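Local coordinates for spindle pole body-associated protein VIK1 (Saccharomyces cerevisiae, PDB 2O0A) that partners the minus-end-directed kinesin Kar3, recruits it to microtubules and helps cross-link antiparallel microtubules, and has a motor-like domain without a nucleotide-binding site, at residues N36-E39 against N40-F43; L280-S283 against E284-T288. All coordinates share one frame; numbering follows the deposited sequence.

Contact 1 of 2, residues N36-E39 against N40-F43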
loop_
_atom_site.group_PDB
_atom_site.type_symbol
_atom_site.label_atom_id
_atom_site.label_comp_id
_atom_site.label_asym_id
_atom_site.label_seq_id
_atom_site.Cartn_x
_atom_site.Cartn_y
_atom_site.Cartn_z
ATOM N N ASN A 36 2.590 6.304 -20.481
ATOM C CA ASN A 36 3.546 7.309 -19.994
ATOM C C ASN A 36 4.907 6.739 -19.611
ATOM O O ASN A 36 5.732 7.422 -18.992
ATOM C CB ASN A 36 2.941 8.125 -18.847
ATOM C CG ASN A 36 1.737 8.926 -19.287
ATOM O OD1 ASN A 36 1.477 9.090 -20.495
ATOM N ND2 ASN A 36 0.992 9.438 -18.317
ATOM N N LEU A 37 5.139 5.494 -20.003
ATOM C CA LEU A 37 6.394 4.814 -19.745
ATOM C C LEU A 37 7.145 4.607 -21.063
ATOM O O LEU A 37 6.554 4.750 -22.140
ATOM C CB LEU A 37 6.142 3.483 -19.016
ATOM C CG LEU A 37 5.697 3.630 -17.555
ATOM C CD1 LEU A 37 5.247 2.274 -17.001
ATOM C CD2 LEU A 37 6.840 4.226 -16.707
ATOM N N PRO A 38 8.451 4.318 -20.991
ATOM C CA PRO A 38 9.218 4.163 -22.233
ATOM C C PRO A 38 8.685 3.075 -23.161
ATOM O O PRO A 38 8.209 2.035 -22.705
ATOM C CB PRO A 38 10.619 3.831 -21.723
ATOM C CG PRO A 38 10.682 4.525 -20.401
ATOM C CD PRO A 38 9.332 4.189 -19.818
ATOM N N GLU A 39 8.760 3.338 -24.466
ATOM C CA GLU A 39 8.237 2.392 -25.461
ATOM C C GLU A 39 9.022 1.079 -25.502
ATOM O O GLU A 39 8.483 0.049 -25.920
ATOM C CB GLU A 39 8.165 3.031 -26.857
ATOM C CG GLU A 39 7.175 4.180 -26.951
ATOM C CD GLU A 39 7.036 4.751 -28.353
ATOM O OE1 GLU A 39 7.399 4.065 -29.332
ATOM O OE2 GLU A 39 6.551 5.896 -28.472
ATOM N N ASN A 40 10.274 1.112 -25.052
ATOM C CA ASN A 40 11.127 -0.075 -25.042
ATOM C C ASN A 40 10.955 -0.940 -23.795
ATOM O O ASN A 40 11.577 -2.000 -23.681
ATOM C CB ASN A 40 12.606 0.304 -25.229
ATOM C CG ASN A 40 13.195 1.015 -24.023
ATOM O OD1 ASN A 40 12.520 1.790 -23.348
ATOM N ND2 ASN A 40 14.468 0.758 -23.755
ATOM N N LEU A 41 10.137 -0.477 -22.848
ATOM C CA LEU A 41 9.725 -1.330 -21.737
ATOM C C LEU A 41 8.662 -2.293 -22.247
ATOM O O LEU A 41 7.716 -1.873 -22.918
ATOM C CB LEU A 41 9.180 -0.493 -20.575
ATOM C CG LEU A 41 10.175 -0.095 -19.466
ATOM C CD1 LEU A 41 9.397 0.649 -18.367
ATOM C CD2 LEU A 41 10.901 -1.295 -18.893
ATOM N N LEU A 42 8.842 -3.579 -21.962
ATOM C CA LEU A 42 7.907 -4.607 -22.398
ATOM C C LEU A 42 7.081 -5.079 -21.219
ATOM O O LEU A 42 7.623 -5.348 -20.146
ATOM C CB LEU A 42 8.629 -5.793 -23.044
ATOM C CG LEU A 42 9.323 -5.622 -24.406
ATOM C CD1 LEU A 42 8.621 -4.620 -25.328
ATOM C CD2 LEU A 42 10.786 -5.260 -24.233
ATOM N N PHE A 43 5.769 -5.153 -21.416
ATOM C CA PHE A 43 4.857 -5.556 -20.347
ATOM C C PHE A 43 4.178 -6.862 -20.660
ATOM O O PHE A 43 3.509 -6.988 -21.685
ATOM C CB PHE A 43 3.783 -4.496 -20.127
ATOM C CG PHE A 43 4.332 -3.162 -19.779
ATOM C CD1 PHE A 43 4.540 -2.806 -18.452
ATOM C CD2 PHE A 43 4.663 -2.253 -20.778
ATOM C CE1 PHE A 43 5.070 -1.566 -18.127
ATOM C CE2 PHE A 43 5.196 -1.018 -20.459
ATOM C CZ PHE A 43 5.389 -0.668 -19.136
#
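Pro38 and Leu41 are the first and last residues of a type I beta turn, which brings the chain into strand 41-44, the first strand of a small three-stranded antiparallel sheet in this kinesin-like motor homology domain. The turn is closed by a single backbone hydrogen bond, Leu41 N to Pro38 O at 3.2 Å, with an N-H...O angle of 153°. The side chains of these two end residues lie side by side and point the same way, so that CD of the proline ring meets Leu41 CD1 at 3.8 Å. On the same ring, CB comes within 3.2 Å of Asn40 OD1; Asn40 CG stands between its own backbone N and carbonyl carbon (chi1 70°), a rotation that brings OD1 back beside the proline CB, although the CB of Asn40 leads away from it.

Ahead of the turn, Leu37 reaches across to Phe43 in the strand. Its side chain and that of Phe43 cross at about a right angle, and the leucine methyl comes to the rim of the ring, near the ring plane, rather than over a face.

The next shell packs around this apolar cluster. Leu37 and Leu41 both rest on Val276 of helix 276-289, Leu37 and Phe43 share Val32 of the central sheet, and Ile50 of the neighbouring strand touches both Leu41 and Phe43. Backbone hydrogen bonding between Leu42 and Thr51 ties the strand to that neighbour. Across the turn, the meeting at the ring edge is between Leu37 CD1 and Phe43 CZ, 3.6 Å apart.

Contact 2 of 2, residues L280-S283 against E284-T288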
loop_
_atom_site.group_PDB
_atom_site.type_symbol
_atom_site.label_atom_id
_atom_site.label_comp_id
_atom_site.label_asym_id
_atom_site.label_seq_id
_atom_site.Cartn_x
_atom_site.Cartn_y
_atom_site.Cartn_z
ATOM N N LEU A 280 12.169 -0.284 -10.554
ATOM C CA LEU A 280 12.331 -1.696 -10.917
ATOM C C LEU A 280 13.417 -2.355 -10.068
ATOM O O LEU A 280 13.226 -3.440 -9.548
ATOM C CB LEU A 280 12.622 -1.854 -12.415
ATOM C CG LEU A 280 11.482 -1.462 -13.358
ATOM C CD1 LEU A 280 12.010 -1.390 -14.779
ATOM C CD2 LEU A 280 10.312 -2.454 -13.249
ATOM N N THR A 281 14.556 -1.684 -9.894
ATOM C CA THR A 281 15.605 -2.228 -9.030
ATOM C C THR A 281 15.114 -2.501 -7.602
ATOM O O THR A 281 15.389 -3.549 -7.020
ATOM C CB THR A 281 16.844 -1.313 -9.033
ATOM O OG1 THR A 281 17.378 -1.287 -10.358
ATOM C CG2 THR A 281 17.914 -1.824 -8.050
ATOM N N ILE A 282 14.362 -1.560 -7.052
ATOM C CA ILE A 282 13.827 -1.700 -5.701
ATOM C C ILE A 282 12.861 -2.871 -5.622
ATOM O O ILE A 282 12.887 -3.629 -4.652
ATOM C CB ILE A 282 13.206 -0.381 -5.219
ATOM C CG1 ILE A 282 14.323 0.663 -5.104
ATOM C CG2 ILE A 282 12.493 -0.568 -3.868
ATOM C CD1 ILE A 282 13.875 2.059 -4.815
ATOM N N SER A 283 12.060 -3.041 -6.670
ATOM C CA SER A 283 11.114 -4.152 -6.730
ATOM C C SER A 283 11.834 -5.494 -6.595
ATOM O O SER A 283 11.313 -6.427 -5.979
ATOM C CB SER A 283 10.255 -4.083 -8.002
ATOM O OG SER A 283 10.953 -4.548 -9.150
ATOM N N GLU A 284 13.039 -5.594 -7.156
ATOM C CA GLU A 284 13.815 -6.834 -6.995
ATOM C C GLU A 284 14.323 -7.063 -5.560
ATOM O O GLU A 284 14.308 -8.192 -5.066
ATOM C CB GLU A 284 14.969 -6.916 -8.007
ATOM C CG GLU A 284 15.486 -8.340 -8.201
ATOM C CD GLU A 284 16.590 -8.456 -9.238
ATOM O OE1 GLU A 284 16.513 -7.779 -10.286
ATOM O OE2 GLU A 284 17.531 -9.244 -9.009
ATOM N N GLU A 285 14.751 -5.998 -4.895
ATOM C CA GLU A 285 15.185 -6.072 -3.504
ATOM C C GLU A 285 14.040 -6.440 -2.557
ATOM O O GLU A 285 14.219 -7.215 -1.621
ATOM C CB GLU A 285 15.772 -4.743 -3.068
ATOM C CG GLU A 285 17.019 -4.309 -3.814
ATOM C CD GLU A 285 17.505 -2.998 -3.283
ATOM O OE1 GLU A 285 16.846 -1.970 -3.564
ATOM O OE2 GLU A 285 18.524 -2.991 -2.555
ATOM N N VAL A 286 12.865 -5.866 -2.804
ATOM C CA VAL A 286 11.689 -6.185 -2.004
ATOM C C VAL A 286 11.403 -7.686 -2.016
ATOM O O VAL A 286 11.133 -8.280 -0.966
ATOM C CB VAL A 286 10.444 -5.395 -2.496
ATOM C CG1 VAL A 286 9.134 -5.994 -1.937
ATOM C CG2 VAL A 286 10.575 -3.928 -2.133
ATOM N N GLN A 287 11.492 -8.287 -3.200
ATOM C CA GLN A 287 11.077 -9.673 -3.408
ATOM C C GLN A 287 12.182 -10.708 -3.183
ATOM O O GLN A 287 11.916 -11.915 -3.255
ATOM C CB GLN A 287 10.473 -9.832 -4.812
ATOM C CG GLN A 287 9.226 -8.975 -5.022
ATOM C CD GLN A 287 8.702 -9.032 -6.443
ATOM O OE1 GLN A 287 7.886 -9.893 -6.785
ATOM N NE2 GLN A 287 9.147 -8.097 -7.277
ATOM N N THR A 288 13.406 -10.248 -2.911
ATOM C CA THR A 288 14.532 -11.170 -2.678
ATOM C C THR A 288 15.216 -11.026 -1.312
ATOM O O THR A 288 15.800 -11.989 -0.799
ATOM C CB THR A 288 15.611 -11.114 -3.820
ATOM O OG1 THR A 288 16.175 -9.799 -3.913
ATOM C CG2 THR A 288 15.019 -11.514 -5.165
#
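Helix 276-289, the last helix of the motor homology domain, supplies a compact example of side chains bonding back to the carbonyls of their own helix. Two of the carbonyls in 280-283 each receive a side-chain donor from further along the chain. Ser283 OG bonds Leu280 O at 2.6 Å, in the carbonyl plane and on a lone pair; the hydroxyl gets there because it sits between the backbone N and carbonyl carbon (chi1 78°). Leu280 O also accepts Glu284 N at 3.2 Å, so two donors grip it.

One turn on, Gln287 NE2 donates to Ser283 O at 3.0 Å with an N-H...O angle of 165°. The oxygen lies almost in the amide plane of the glutamine, whereas the nitrogen stands well above the carbonyl plane of the serine. The backbone bond from Gln287 N to the same oxygen is weak. NE2 also bonds Lys60 O, so the amide links the helix to the end of strand 58-60; Lys60 O would probably lose this partner, and Ser283 O would keep just the weak backbone bond from residue 287, with an alanine here.

On the buried side, Val286 N bonds Ile282 O at 2.9 Å, and Ile282 CG2 faces Val286 CG2 at 4.2 Å. Ile282 packs on helix 231-243, and Val286 on Cys28 of the central sheet. Glu285 OE1 passes 4.0 Å from Ile282 CG1, while its OE2 forms a salt bridge with Lys243. Glu284, on the exposed side, turns its carboxylate to His57. A serine hydroxyl bonding back to a carbonyl of the preceding turn, together with i to i+4 packing, is typical of an alpha-helix, here one that packs on both the central sheet and helix 231-243.

Helix 276-289 is the element common to both contacts. Contact 2 is part of its body, whereas contact 1 packs its Leu37 and Leu41 against Val276 at the helix's beginning. The contact centres lie about 19 Å apart, yet the two meet directly where Leu41 CD2 comes within 4.3 Å of Leu280 CD1. Both also reach the three-stranded sheet: residues 40-43 lead into its first strand, while the side of the helix carrying Leu280, Thr281 and Glu284 touches Tyr59 of its third. Together they join this small sheet to the central one, in a motor-like fold that has no nucleotide-binding site for either contact to serve.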